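PDB 4HE6: peptidase family U32 from Geobacillus thermoleovorans, which is of unknown function but forms the small, all-beta C-terminal domain of a putative U32 peptidase. Local coordinates for residues E7-V12 with N28-G33; L13-D16 with I21-V24; V36-P41 with F73-P78; I43-Q48 with M84-N89. All coordinates share one frame; numbering follows the deposited sequence.

How the interactions relate
Interactions 1 to 4 sample one antiparallel sheet, and their chemistry follows their place in it. Interaction 2, partly buried, is the hairpin of strands 10-16 and 21-26, held chiefly by backbone bonds; interaction 1, buried, lies at the other end of the same two strands, where an asparagine amide joins in. Interaction 3 is also buried but apolar: two aromatic rings from strands that are not neighbours meet, joined by a valine just beyond the end of one of them. Interaction 4, its surface counterpart, spans strand 35-39; there a methyl lies on a carboxylate, and an amide and a guanidinium pass without bonding. A salt bridge between Glu37 and Arg86 links interactions 3 and 4.

Interaction 1: E7-V12 with N28-G33; sequences EFAGLV and NHFRPG. With ACT (acetate ion), chain C.
A classic beta bulge opens strand 10-16, Ala9 and Gly10 both facing Met85, and beside it Phe8 and Ala9 receive the loop that starts at Asn28. This is a worked case of a side-chain amide extending a backbone pairing. Asn28 ND2 donates to Phe8 O over 2.8 Å with the N-H...O angle at 157°; the acceptor lies in the plane of the amide, and the donor comes nearly along the C=O axis. Placing CG beside its own backbone N, anti to the carbonyl carbon (chi1 -70°), lets the amide reach this carbonyl while the main chain uses the next. That second bond, Asn28 N to Ala9 O, is longer at 3.3 Å, and its donor stands above the carbonyl plane. Arg6 NH1 is bonded to Asn28 OD1 and Thr5 O takes a further bond from ND2, which together fix the rotation of the amide. A leucine in place of Asn28 would probably leave Phe8 O without this donor and Arg6 without its acceptor.

Farther along the loop, His29 NE2 holds an acetate, probably from the crystallisation liquor, through its OXT at 2.9 Å; Arg65 also bonds the ion. Phe30 instead turns inward toward Met85, and the edge of its ring meets the backbone just before the strand, CE2 lying 3.6 Å from Ala9 O.

Interaction 2: L13-D16 with I21-V24; sequences LGYD and IATV
Strand segments 13-16 and 21-24 run antiparallel with axes 4.6 Å apart and 174° between their directions, and with Gly14 paired to Thr23 and Tyr15 to Ala22 they form the turn-proximal part of a beta hairpin. The pairing illustrates how a bulge is absorbed by a single carbonyl. Leu13 and Gly14 both face Thr23, a classic beta bulge, and Thr23 O accepts from both: Leu13 N at 2.8 Å and Gly14 N, more distantly, at 3.3 Å. The two donors approach from the same face of the carbonyl plane. Regular pairing resumes at once, since Thr23 N returns an almost straight bond of 2.9 Å to Gly14 O, and nearer the turn Asp16 N donates to Ile21 O.

The side chains divide between the two faces. Tyr15 and Ala22, a non-hydrogen-bonded pair, share the face on which Val75 also packs. With CG of the tyrosine anti to the backbone N (chi1 173°), the ring leads off along this face, away from Ala22, and only its near side, at CD1, stays close to the partner strand: 3.9 Å from Ile21 O and 4.4 Å from Ala22 CB. Thr23 belongs to the other face, where Gly14 offers no side chain to oppose it and Ile70 of the next strand adds apolar cover. Asp16 turns its carboxylate to the hairpin loop, OD1 accepting from Glu18 N. At the bulge, Leu13 CB lies 4.3 Å from Thr23 CG2.

Interaction 3: V36-P41 with F73-P78; sequences VEFFGP and FKVKRP
Phe38, Phe73 and Val75 carry the whole of this contact, a small apolar cluster in the buried interior of the domain. It exemplifies a core contact made by side chains alone: the nearest CA atoms of the two segments, those of Phe38 and Arg77, are 9.4 Å apart. The two phenylalanines reach inward from opposite directions and meet edge to edge, Phe38 CZ lying 3.9 Å from Phe73 CE2, with each of these atoms near the plane of the other ring. Phe73 holds its ring between its own backbone N and carbonyl carbon (chi1 50°), and in that position the ring projects toward strand 35-39. Val75 crosses Phe38 at about a right angle and uses a single methyl, its CG1 touching CZ at 3.7 Å and CE1 of the same ring at 3.8 Å.

Between the two segments, close contact ends with these three residues. On the outer side, the exposed Lys74, Lys76 and Arg77 make no contact with segment 36-41; Arg77 instead forms a salt bridge with Glu44. Glu37 and Phe39, which flank Phe38 in its strand, both turn to Arg86.

In the fold, Phe38 and Phe73 close on Met85 of strand 84-87, and Val12 of strand 10-16 also packs on Phe38. Strand 35-39 lies between 46-49 and 84-87, whereas 70-74 lies between 21-26 and 53-55.

Interaction 4: I43-Q48 with M84-N89; sequences IENFTQ and MMRKEN
Glu88 reaches Thr47 by extending first and bending second: CG stands anti to the backbone N (chi1 180°), and a turn at chi2 (74°) carries the carboxylate across the threonine side chain. On Thr47 the methyl CG2 is anti to the carbonyl carbon and faces this group. The result is a methyl laid on a flat polar group, since CG2 sits over the face of the carboxylate, 3.4 Å from Glu88 CD and 3.6 Å from Glu88 OE2. The aliphatic part joins in, with Glu88 CG at 3.7 Å from Thr47 CG2. An alanine in place of Glu88 would probably take the carboxylate from this methyl and leave Thr47 without its neighbour from segment 84-89.

The second meeting point is looser. Asn45 ND2 approaches Arg86 NH2 to 3.9 Å, the amide and guanidinium planes lying 77° apart, and two nitrogen donors at that separation do not bond each other. Arg86 is held by other partners: its NE forms a salt bridge with Glu37 OE2, and its guanidinium makes a cation-pi contact with Phe39. That double hold probably steadies the arginine beside Asn45.

All of this lies at the surface of the sheet, where side chains meet over the strand that separates their backbones: 35-39 runs between 46-49 and 84-87, antiparallel to both, and strand 46-49 is the outermost on this side.

Interaction 1: E7-V12 with N28-G33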
loop_
_atom_site.group_PDB
_atom_site.type_symbol
_atom_site.label_atom_id
_atom_site.label_comp_id
_atom_site.label_asym_id
_atom_site.label_seq_id
_atom_site.Cartn_x
_atom_site.Cartn_y
_atom_site.Cartn_z
ATOM N N GLU A 7 1.736 -4.094 12.878
ATOM C CA GLU A 7 0.432 -4.572 12.449
ATOM C C GLU A 7 0.038 -4.144 11.057
ATOM O O GLU A 7 -1.070 -4.401 10.556
ATOM C CB GLU A 7 -0.635 -4.047 13.471
ATOM C CG GLU A 7 -0.430 -4.709 14.836
ATOM C CD GLU A 7 -1.429 -4.190 15.839
ATOM O OE1 GLU A 7 -0.993 -3.768 16.928
ATOM O OE2 GLU A 7 -2.667 -4.176 15.543
ATOM N N PHE A 8 0.964 -3.419 10.411
ATOM C CA PHE A 8 0.583 -3.061 9.056
ATOM C C PHE A 8 1.862 -2.808 8.250
ATOM O O PHE A 8 2.927 -2.605 8.824
ATOM C CB PHE A 8 -0.423 -1.917 8.980
ATOM C CG PHE A 8 0.053 -0.628 9.575
ATOM C CD1 PHE A 8 0.176 -0.401 10.929
ATOM C CD2 PHE A 8 0.419 0.424 8.730
ATOM C CE1 PHE A 8 0.605 0.813 11.454
ATOM C CE2 PHE A 8 0.810 1.635 9.263
ATOM C CZ PHE A 8 0.928 1.845 10.617
ATOM N N ALA A 9 1.707 -2.810 6.938
ATOM C CA ALA A 9 2.803 -2.619 6.030
ATOM C C ALA A 9 2.813 -1.301 5.311
ATOM O O ALA A 9 3.851 -0.910 4.781
ATOM C CB ALA A 9 2.781 -3.746 5.003
ATOM N N GLY A 10 1.673 -0.600 5.269
ATOM C CA GLY A 10 1.659 0.679 4.609
ATOM C C GLY A 10 0.464 1.495 5.068
ATOM O O GLY A 10 -0.569 0.955 5.478
ATOM N N LEU A 11 0.605 2.783 4.928
ATOM C CA LEU A 11 -0.458 3.749 5.206
ATOM C C LEU A 11 -0.768 4.483 3.909
ATOM O O LEU A 11 0.148 5.015 3.272
ATOM C CB LEU A 11 0.009 4.733 6.273
ATOM C CG LEU A 11 -0.966 5.805 6.742
ATOM C CD1 LEU A 11 -2.125 5.142 7.447
ATOM C CD2 LEU A 11 -0.293 6.785 7.695
ATOM N N VAL A 12 -2.016 4.483 3.484
ATOM C CA VAL A 12 -2.354 5.174 2.225
ATOM C C VAL A 12 -2.279 6.682 2.441
ATOM O O VAL A 12 -2.907 7.181 3.357
ATOM C CB VAL A 12 -3.765 4.758 1.759
ATOM C CG1 VAL A 12 -4.132 5.489 0.479
ATOM C CG2 VAL A 12 -3.839 3.260 1.558
ATOM N N ASN A 28 6.444 -1.533 6.682
ATOM C CA ASN A 28 7.230 -2.788 6.736
ATOM C C ASN A 28 7.384 -3.319 5.311
ATOM O O ASN A 28 6.597 -2.978 4.432
ATOM C CB ASN A 28 6.588 -3.815 7.656
ATOM C CG ASN A 28 6.666 -3.437 9.103
ATOM O OD1 ASN A 28 7.734 -3.547 9.735
ATOM N ND2 ASN A 28 5.593 -2.932 9.656
ATOM N N HIS A 29 8.359 -4.181 5.120
ATOM C CA HIS A 29 8.731 -4.633 3.788
ATOM C C HIS A 29 7.553 -5.249 3.017
ATOM O O HIS A 29 6.838 -6.104 3.510
ATOM C CB HIS A 29 9.770 -5.758 3.958
ATOM C CG HIS A 29 10.445 -6.243 2.753
ATOM N ND1 HIS A 29 9.868 -7.001 1.761
ATOM C CD2 HIS A 29 11.740 -6.044 2.382
ATOM C CE1 HIS A 29 10.774 -7.256 0.840
ATOM N NE2 HIS A 29 11.897 -6.691 1.184
ATOM N N PHE A 30 7.441 -4.874 1.743
ATOM C CA PHE A 30 6.576 -5.560 0.834
ATOM C C PHE A 30 7.177 -5.418 -0.580
ATOM O O PHE A 30 8.023 -4.549 -0.825
ATOM C CB PHE A 30 5.130 -5.047 0.863
ATOM C CG PHE A 30 4.926 -3.590 0.552
ATOM C CD1 PHE A 30 4.674 -3.200 -0.764
ATOM C CD2 PHE A 30 4.961 -2.640 1.520
ATOM C CE1 PHE A 30 4.405 -1.873 -1.049
ATOM C CE2 PHE A 30 4.713 -1.310 1.259
ATOM C CZ PHE A 30 4.461 -0.925 -0.044
ATOM N N ARG A 31 6.761 -6.317 -1.481
ATOM C CA ARG A 31 7.413 -6.342 -2.805
ATOM C C ARG A 31 6.417 -6.871 -3.807
ATOM O O ARG A 31 5.395 -7.492 -3.481
ATOM C CB ARG A 31 8.637 -7.216 -2.750
ATOM C CG ARG A 31 8.359 -8.696 -2.620
ATOM C CD ARG A 31 9.629 -9.540 -2.565
ATOM N NE ARG A 31 9.244 -10.943 -2.397
ATOM C CZ ARG A 31 9.962 -11.864 -1.793
ATOM N NH1 ARG A 31 11.156 -11.606 -1.249
ATOM N NH2 ARG A 31 9.502 -13.121 -1.699
ATOM N N PRO A 32 6.736 -6.660 -5.087
ATOM C CA PRO A 32 5.868 -7.230 -6.153
ATOM C C PRO A 32 5.706 -8.728 -5.996
ATOM O O PRO A 32 6.656 -9.457 -5.687
ATOM C CB PRO A 32 6.562 -6.789 -7.456
ATOM C CG PRO A 32 7.280 -5.546 -7.067
ATOM C CD PRO A 32 7.817 -5.848 -5.656
ATOM N N GLY A 33 4.479 -9.180 -6.223
ATOM C CA GLY A 33 4.094 -10.549 -6.040
ATOM C C GLY A 33 3.494 -10.853 -4.704
ATOM O O GLY A 33 2.849 -11.902 -4.543
HETATM C C ACT C . 15.242 -7.555 0.948
HETATM O O ACT C . 15.745 -6.570 1.507
HETATM O OXT ACT C . 14.438 -7.448 -0.005
HETATM C CH3 ACT C . 15.589 -8.932 1.441
#

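Interaction 2: L13-D16 with I21-V24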
loop_
_atom_site.group_PDB
_atom_site.type_symbol
_atom_site.label_atom_id
_atom_site.label_comp_id
_atom_site.label_asym_id
_atom_site.label_seq_id
_atom_site.Cartn_x
_atom_site.Cartn_y
_atom_site.Cartn_z
ATOM N N LEU A 13 -1.507 7.373 1.616
ATOM C CA LEU A 13 -1.425 8.817 1.649
ATOM C C LEU A 13 -2.356 9.455 0.613
ATOM O O LEU A 13 -2.726 10.606 0.749
ATOM C CB LEU A 13 -0.030 9.337 1.492
ATOM C CG LEU A 13 1.004 8.859 2.496
ATOM C CD1 LEU A 13 2.328 9.523 2.173
ATOM C CD2 LEU A 13 0.554 9.143 3.911
ATOM N N GLY A 14 -2.608 8.730 -0.492
ATOM C CA GLY A 14 -3.394 9.311 -1.572
ATOM C C GLY A 14 -3.772 8.226 -2.539
ATOM O O GLY A 14 -3.221 7.128 -2.576
ATOM N N TYR A 15 -4.764 8.570 -3.349
ATOM C CA TYR A 15 -5.289 7.663 -4.355
ATOM C C TYR A 15 -5.844 8.472 -5.529
ATOM O O TYR A 15 -6.631 9.358 -5.301
ATOM C CB TYR A 15 -6.422 6.777 -3.753
ATOM C CG TYR A 15 -7.087 5.950 -4.815
ATOM C CD1 TYR A 15 -6.470 4.877 -5.426
ATOM C CD2 TYR A 15 -8.395 6.235 -5.221
ATOM C CE1 TYR A 15 -7.070 4.107 -6.397
ATOM C CE2 TYR A 15 -9.020 5.483 -6.226
ATOM C CZ TYR A 15 -8.351 4.417 -6.815
ATOM O OH TYR A 15 -8.952 3.661 -7.810
ATOM N N ASP A 16 -5.393 8.158 -6.721
ATOM C CA ASP A 16 -5.845 8.835 -7.944
ATOM C C ASP A 16 -6.970 8.023 -8.539
ATOM O O ASP A 16 -6.715 6.953 -9.090
ATOM C CB ASP A 16 -4.696 8.998 -8.938
ATOM C CG ASP A 16 -5.099 9.760 -10.179
ATOM O OD1 ASP A 16 -6.270 9.784 -10.570
ATOM O OD2 ASP A 16 -4.150 10.351 -10.762
ATOM N N ILE A 21 -3.910 4.564 -9.207
ATOM C CA ILE A 21 -2.598 4.582 -8.573
ATOM C C ILE A 21 -2.709 5.119 -7.165
ATOM O O ILE A 21 -3.186 6.243 -6.921
ATOM C CB ILE A 21 -1.544 5.324 -9.408
ATOM C CG1 ILE A 21 -1.328 4.548 -10.712
ATOM C CG2 ILE A 21 -0.285 5.525 -8.577
ATOM C CD1 ILE A 21 -0.676 5.435 -11.740
ATOM N N ALA A 22 -2.267 4.283 -6.213
ATOM C CA ALA A 22 -2.188 4.652 -4.824
ATOM C C ALA A 22 -0.783 5.134 -4.443
ATOM O O ALA A 22 0.203 4.620 -5.012
ATOM C CB ALA A 22 -2.548 3.485 -3.920
ATOM N N THR A 23 -0.733 6.062 -3.510
ATOM C CA THR A 23 0.477 6.529 -2.894
ATOM C C THR A 23 0.500 6.018 -1.471
ATOM O O THR A 23 -0.469 6.271 -0.691
ATOM C CB THR A 23 0.544 8.069 -2.913
ATOM O OG1 THR A 23 0.469 8.501 -4.265
ATOM C CG2 THR A 23 1.833 8.568 -2.275
ATOM N N VAL A 24 1.512 5.248 -1.100
ATOM C CA VAL A 24 1.557 4.539 0.169
ATOM C C VAL A 24 2.878 4.817 0.887
ATOM O O VAL A 24 3.941 4.734 0.300
ATOM C CB VAL A 24 1.372 3.022 -0.104
ATOM C CG1 VAL A 24 1.597 2.238 1.186
ATOM C CG2 VAL A 24 0.025 2.773 -0.737
#

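Interaction 3: V36-P41 with F73-P78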
loop_
_atom_site.group_PDB
_atom_site.type_symbol
_atom_site.label_atom_id
_atom_site.label_comp_id
_atom_site.label_asym_id
_atom_site.label_seq_id
_atom_site.Cartn_x
_atom_site.Cartn_y
_atom_site.Cartn_z
ATOM N N VAL A 36 -1.550 -8.445 -0.382
ATOM C CA VAL A 36 -1.850 -7.470 0.641
ATOM C C VAL A 36 -3.340 -7.345 0.817
ATOM O O VAL A 36 -4.120 -7.694 -0.048
ATOM C CB VAL A 36 -1.191 -6.090 0.347
ATOM C CG1 VAL A 36 0.312 -6.222 0.263
ATOM C CG2 VAL A 36 -1.767 -5.496 -0.906
ATOM N N GLU A 37 -3.735 -6.796 1.937
ATOM C CA GLU A 37 -5.110 -6.425 2.228
ATOM C C GLU A 37 -5.162 -4.976 2.592
ATOM O O GLU A 37 -4.396 -4.511 3.450
ATOM C CB GLU A 37 -5.669 -7.279 3.390
ATOM C CG GLU A 37 -7.175 -7.075 3.562
ATOM C CD GLU A 37 -7.758 -7.807 4.731
ATOM O OE1 GLU A 37 -8.873 -8.356 4.581
ATOM O OE2 GLU A 37 -7.167 -7.868 5.815
ATOM N N PHE A 38 -6.077 -4.245 1.973
ATOM C CA PHE A 38 -6.402 -2.899 2.367
ATOM C C PHE A 38 -7.611 -2.935 3.276
ATOM O O PHE A 38 -8.550 -3.703 3.076
ATOM C CB PHE A 38 -6.688 -2.019 1.135
ATOM C CG PHE A 38 -5.437 -1.717 0.353
ATOM C CD1 PHE A 38 -5.094 -2.459 -0.800
ATOM C CD2 PHE A 38 -4.594 -0.712 0.795
ATOM C CE1 PHE A 38 -3.923 -2.106 -1.459
ATOM C CE2 PHE A 38 -3.443 -0.397 0.081
ATOM C CZ PHE A 38 -3.100 -1.089 -1.055
ATOM N N PHE A 39 -7.558 -2.068 4.318
ATOM C CA PHE A 39 -8.614 -2.088 5.338
ATOM C C PHE A 39 -8.772 -0.720 5.948
ATOM O O PHE A 39 -7.984 0.212 5.709
ATOM C CB PHE A 39 -8.290 -3.155 6.380
ATOM C CG PHE A 39 -7.063 -2.937 7.221
ATOM C CD1 PHE A 39 -7.160 -2.463 8.529
ATOM C CD2 PHE A 39 -5.800 -3.211 6.722
ATOM C CE1 PHE A 39 -6.036 -2.305 9.300
ATOM C CE2 PHE A 39 -4.666 -3.048 7.511
ATOM C CZ PHE A 39 -4.764 -2.597 8.802
ATOM N N GLY A 40 -9.821 -0.615 6.719
ATOM C CA GLY A 40 -10.193 0.594 7.430
ATOM C C GLY A 40 -11.638 0.969 7.146
ATOM O O GLY A 40 -12.307 0.432 6.295
ATOM N N PRO A 41 -12.121 1.951 7.917
ATOM C CA PRO A 41 -13.480 2.337 7.757
ATOM C C PRO A 41 -13.628 2.984 6.337
ATOM O O PRO A 41 -12.680 3.568 5.798
ATOM C CB PRO A 41 -13.765 3.318 8.890
ATOM C CG PRO A 41 -12.430 3.739 9.345
ATOM C CD PRO A 41 -11.445 2.672 8.986
ATOM N N PHE A 73 1.807 2.393 -6.556
ATOM C CA PHE A 73 1.454 1.208 -7.286
ATOM C C PHE A 73 -0.041 1.224 -7.589
ATOM O O PHE A 73 -0.822 1.928 -6.920
ATOM C CB PHE A 73 1.850 -0.088 -6.567
ATOM C CG PHE A 73 1.437 -0.217 -5.146
ATOM C CD1 PHE A 73 2.189 0.294 -4.103
ATOM C CD2 PHE A 73 0.237 -0.894 -4.844
ATOM C CE1 PHE A 73 1.793 0.150 -2.802
ATOM C CE2 PHE A 73 -0.139 -1.030 -3.535
ATOM C CZ PHE A 73 0.645 -0.528 -2.505
ATOM N N LYS A 74 -0.435 0.462 -8.573
ATOM C CA LYS A 74 -1.826 0.294 -8.931
ATOM C C LYS A 74 -2.574 -0.511 -7.882
ATOM O O LYS A 74 -2.062 -1.528 -7.405
ATOM C CB LYS A 74 -1.955 -0.384 -10.297
ATOM C CG LYS A 74 -3.312 -0.365 -10.884
ATOM C CD LYS A 74 -3.477 0.752 -11.932
ATOM C CE LYS A 74 -4.128 0.173 -13.172
ATOM N NZ LYS A 74 -3.481 -1.135 -13.565
ATOM N N VAL A 75 -3.806 -0.081 -7.579
ATOM C CA VAL A 75 -4.668 -0.858 -6.703
ATOM C C VAL A 75 -5.958 -1.182 -7.402
ATOM O O VAL A 75 -6.434 -0.493 -8.322
ATOM C CB VAL A 75 -4.889 -0.146 -5.343
ATOM C CG1 VAL A 75 -3.525 -0.027 -4.585
ATOM C CG2 VAL A 75 -5.559 1.205 -5.505
ATOM N N LYS A 76 -6.608 -2.245 -6.914
ATOM C CA LYS A 76 -7.743 -2.833 -7.586
ATOM C C LYS A 76 -9.106 -2.258 -7.267
ATOM O O LYS A 76 -10.073 -2.512 -7.999
ATOM C CB LYS A 76 -7.726 -4.367 -7.281
ATOM C CG LYS A 76 -6.640 -5.061 -8.059
ATOM C CD LYS A 76 -6.692 -4.930 -9.549
ATOM C CE LYS A 76 -7.988 -5.325 -10.221
ATOM N NZ LYS A 76 -8.071 -5.088 -11.698
ATOM N N ARG A 77 -9.184 -1.490 -6.193
ATOM C CA ARG A 77 -10.417 -0.763 -5.831
ATOM C C ARG A 77 -10.017 0.580 -5.270
ATOM O O ARG A 77 -8.860 0.736 -4.850
ATOM C CB ARG A 77 -11.216 -1.490 -4.767
ATOM C CG ARG A 77 -11.580 -2.933 -5.070
ATOM C CD ARG A 77 -12.483 -3.460 -3.997
ATOM N NE ARG A 77 -12.833 -4.842 -4.116
ATOM C CZ ARG A 77 -13.686 -5.477 -3.336
ATOM N NH1 ARG A 77 -14.221 -4.849 -2.315
ATOM N NH2 ARG A 77 -13.941 -6.747 -3.574
ATOM N N PRO A 78 -10.943 1.527 -5.239
ATOM C CA PRO A 78 -10.649 2.828 -4.633
ATOM C C PRO A 78 -10.269 2.719 -3.183
ATOM O O PRO A 78 -10.713 1.825 -2.428
ATOM C CB PRO A 78 -11.949 3.614 -4.818
ATOM C CG PRO A 78 -12.580 3.000 -6.078
ATOM C CD PRO A 78 -12.286 1.512 -5.892
#

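Interaction 4: I43-Q48 with M84-N89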
loop_
_atom_site.group_PDB
_atom_site.type_symbol
_atom_site.label_atom_id
_atom_site.label_comp_id
_atom_site.label_asym_id
_atom_site.label_seq_id
_atom_site.Cartn_x
_atom_site.Cartn_y
_atom_site.Cartn_z
ATOM N N ILE A 43 -14.270 1.612 3.558
ATOM C CA ILE A 43 -14.124 0.649 2.482
ATOM C C ILE A 43 -14.482 -0.755 2.957
ATOM O O ILE A 43 -14.223 -1.103 4.128
ATOM C CB ILE A 43 -12.713 0.606 1.833
ATOM C CG1 ILE A 43 -11.604 0.166 2.816
ATOM C CG2 ILE A 43 -12.364 1.917 1.167
ATOM C CD1 ILE A 43 -10.291 -0.109 2.123
ATOM N N GLU A 44 -15.016 -1.567 2.043
ATOM C CA GLU A 44 -14.954 -3.002 2.249
ATOM C C GLU A 44 -13.492 -3.426 2.112
ATOM O O GLU A 44 -12.856 -3.091 1.102
ATOM C CB GLU A 44 -15.855 -3.773 1.279
ATOM C CG GLU A 44 -15.773 -5.290 1.515
ATOM C CD GLU A 44 -16.569 -6.087 0.528
ATOM O OE1 GLU A 44 -16.483 -5.802 -0.669
ATOM O OE2 GLU A 44 -17.258 -7.030 1.004
ATOM N N ASN A 45 -12.965 -4.139 3.068
ATOM C CA ASN A 45 -11.586 -4.605 2.958
ATOM C C ASN A 45 -11.442 -5.502 1.760
ATOM O O ASN A 45 -12.365 -6.259 1.407
ATOM C CB ASN A 45 -11.228 -5.391 4.222
ATOM C CG ASN A 45 -11.293 -4.617 5.500
ATOM O OD1 ASN A 45 -11.526 -3.395 5.522
ATOM N ND2 ASN A 45 -11.111 -5.310 6.603
ATOM N N PHE A 46 -10.271 -5.456 1.117
ATOM C CA PHE A 46 -10.057 -6.273 -0.067
ATOM C C PHE A 46 -8.583 -6.622 -0.189
ATOM O O PHE A 46 -7.694 -5.941 0.346
ATOM C CB PHE A 46 -10.557 -5.573 -1.343
ATOM C CG PHE A 46 -9.746 -4.377 -1.755
ATOM C CD1 PHE A 46 -8.694 -4.455 -2.662
ATOM C CD2 PHE A 46 -10.056 -3.121 -1.229
ATOM C CE1 PHE A 46 -7.951 -3.323 -3.012
ATOM C CE2 PHE A 46 -9.339 -1.991 -1.603
ATOM C CZ PHE A 46 -8.323 -2.082 -2.499
ATOM N N THR A 47 -8.340 -7.720 -0.880
ATOM C CA THR A 47 -6.990 -8.196 -1.109
ATOM C C THR A 47 -6.586 -8.024 -2.559
ATOM O O THR A 47 -7.451 -7.994 -3.448
ATOM C CB THR A 47 -6.816 -9.681 -0.711
ATOM O OG1 THR A 47 -7.753 -10.462 -1.460
ATOM C CG2 THR A 47 -7.042 -9.868 0.766
ATOM N N GLN A 48 -5.301 -7.937 -2.789
ATOM C CA GLN A 48 -4.765 -7.904 -4.150
ATOM C C GLN A 48 -3.305 -8.320 -4.110
ATOM O O GLN A 48 -2.632 -8.301 -3.073
ATOM C CB GLN A 48 -4.871 -6.524 -4.787
ATOM C CG GLN A 48 -3.936 -5.502 -4.179
ATOM C CD GLN A 48 -3.927 -4.235 -4.984
ATOM O OE1 GLN A 48 -4.883 -3.476 -4.941
ATOM N NE2 GLN A 48 -2.823 -4.007 -5.696
ATOM N N MET A 84 -5.406 1.660 5.529
ATOM C CA MET A 84 -4.206 0.931 5.873
ATOM C C MET A 84 -4.045 -0.293 4.994
ATOM O O MET A 84 -4.979 -0.781 4.356
ATOM C CB MET A 84 -4.329 0.537 7.354
ATOM C CG MET A 84 -4.559 1.678 8.349
ATOM S SD MET A 84 -4.625 1.274 10.106
ATOM C CE MET A 84 -2.989 0.698 10.495
ATOM N N MET A 85 -2.821 -0.807 4.948
ATOM C CA MET A 85 -2.470 -1.966 4.167
ATOM C C MET A 85 -1.666 -2.934 5.018
ATOM O O MET A 85 -0.761 -2.510 5.734
ATOM C CB MET A 85 -1.580 -1.558 2.966
ATOM C CG MET A 85 -1.378 -2.677 1.974
ATOM S SD MET A 85 -0.187 -2.268 0.663
ATOM C CE MET A 85 1.328 -2.583 1.553
ATOM N N ARG A 86 -1.976 -4.222 4.966
ATOM C CA ARG A 86 -1.221 -5.243 5.697
ATOM C C ARG A 86 -0.921 -6.384 4.750
ATOM O O ARG A 86 -1.604 -6.624 3.775
ATOM C CB ARG A 86 -1.948 -5.743 6.944
ATOM C CG ARG A 86 -3.335 -6.265 6.698
ATOM C CD ARG A 86 -4.085 -6.682 7.973
ATOM N NE ARG A 86 -5.546 -6.748 7.743
ATOM C CZ ARG A 86 -6.486 -6.301 8.541
ATOM N NH1 ARG A 86 -6.252 -5.722 9.713
ATOM N NH2 ARG A 86 -7.783 -6.425 8.194
ATOM N N LYS A 87 0.146 -7.112 5.041
ATOM C CA LYS A 87 0.306 -8.365 4.303
ATOM C C LYS A 87 -0.805 -9.381 4.526
ATOM O O LYS A 87 -1.210 -9.496 5.682
ATOM C CB LYS A 87 1.669 -8.925 4.726
ATOM C CG LYS A 87 2.739 -7.939 4.258
ATOM C CD LYS A 87 3.250 -8.236 2.892
ATOM C CE LYS A 87 4.468 -9.133 2.816
ATOM N NZ LYS A 87 5.515 -8.807 3.795
ATOM N N GLU A 88 -1.226 -10.134 3.506
ATOM C CA GLU A 88 -2.341 -11.122 3.562
ATOM C C GLU A 88 -1.713 -12.494 3.506
ATOM O O GLU A 88 -1.126 -12.819 2.474
ATOM C CB GLU A 88 -3.318 -11.030 2.376
ATOM C CG GLU A 88 -4.481 -11.995 2.329
ATOM C CD GLU A 88 -5.616 -11.725 3.297
ATOM O OE1 GLU A 88 -5.507 -10.759 4.081
ATOM O OE2 GLU A 88 -6.667 -12.403 3.359
ATOM N N ASN A 89 -1.904 -13.219 4.619
ATOM C CA ASN A 89 -1.321 -14.536 4.815
ATOM C C ASN A 89 -1.934 -15.546 3.851
ATOM O O ASN A 89 -3.160 -15.534 3.650
ATOM C CB ASN A 89 -1.491 -14.993 6.265
ATOM C CG ASN A 89 -0.577 -14.295 7.237
ATOM O OD1 ASN A 89 -0.807 -14.149 8.441
ATOM N ND2 ASN A 89 0.506 -13.789 6.673
ATOM O OXT ASN A 89 -1.139 -16.320 3.286
#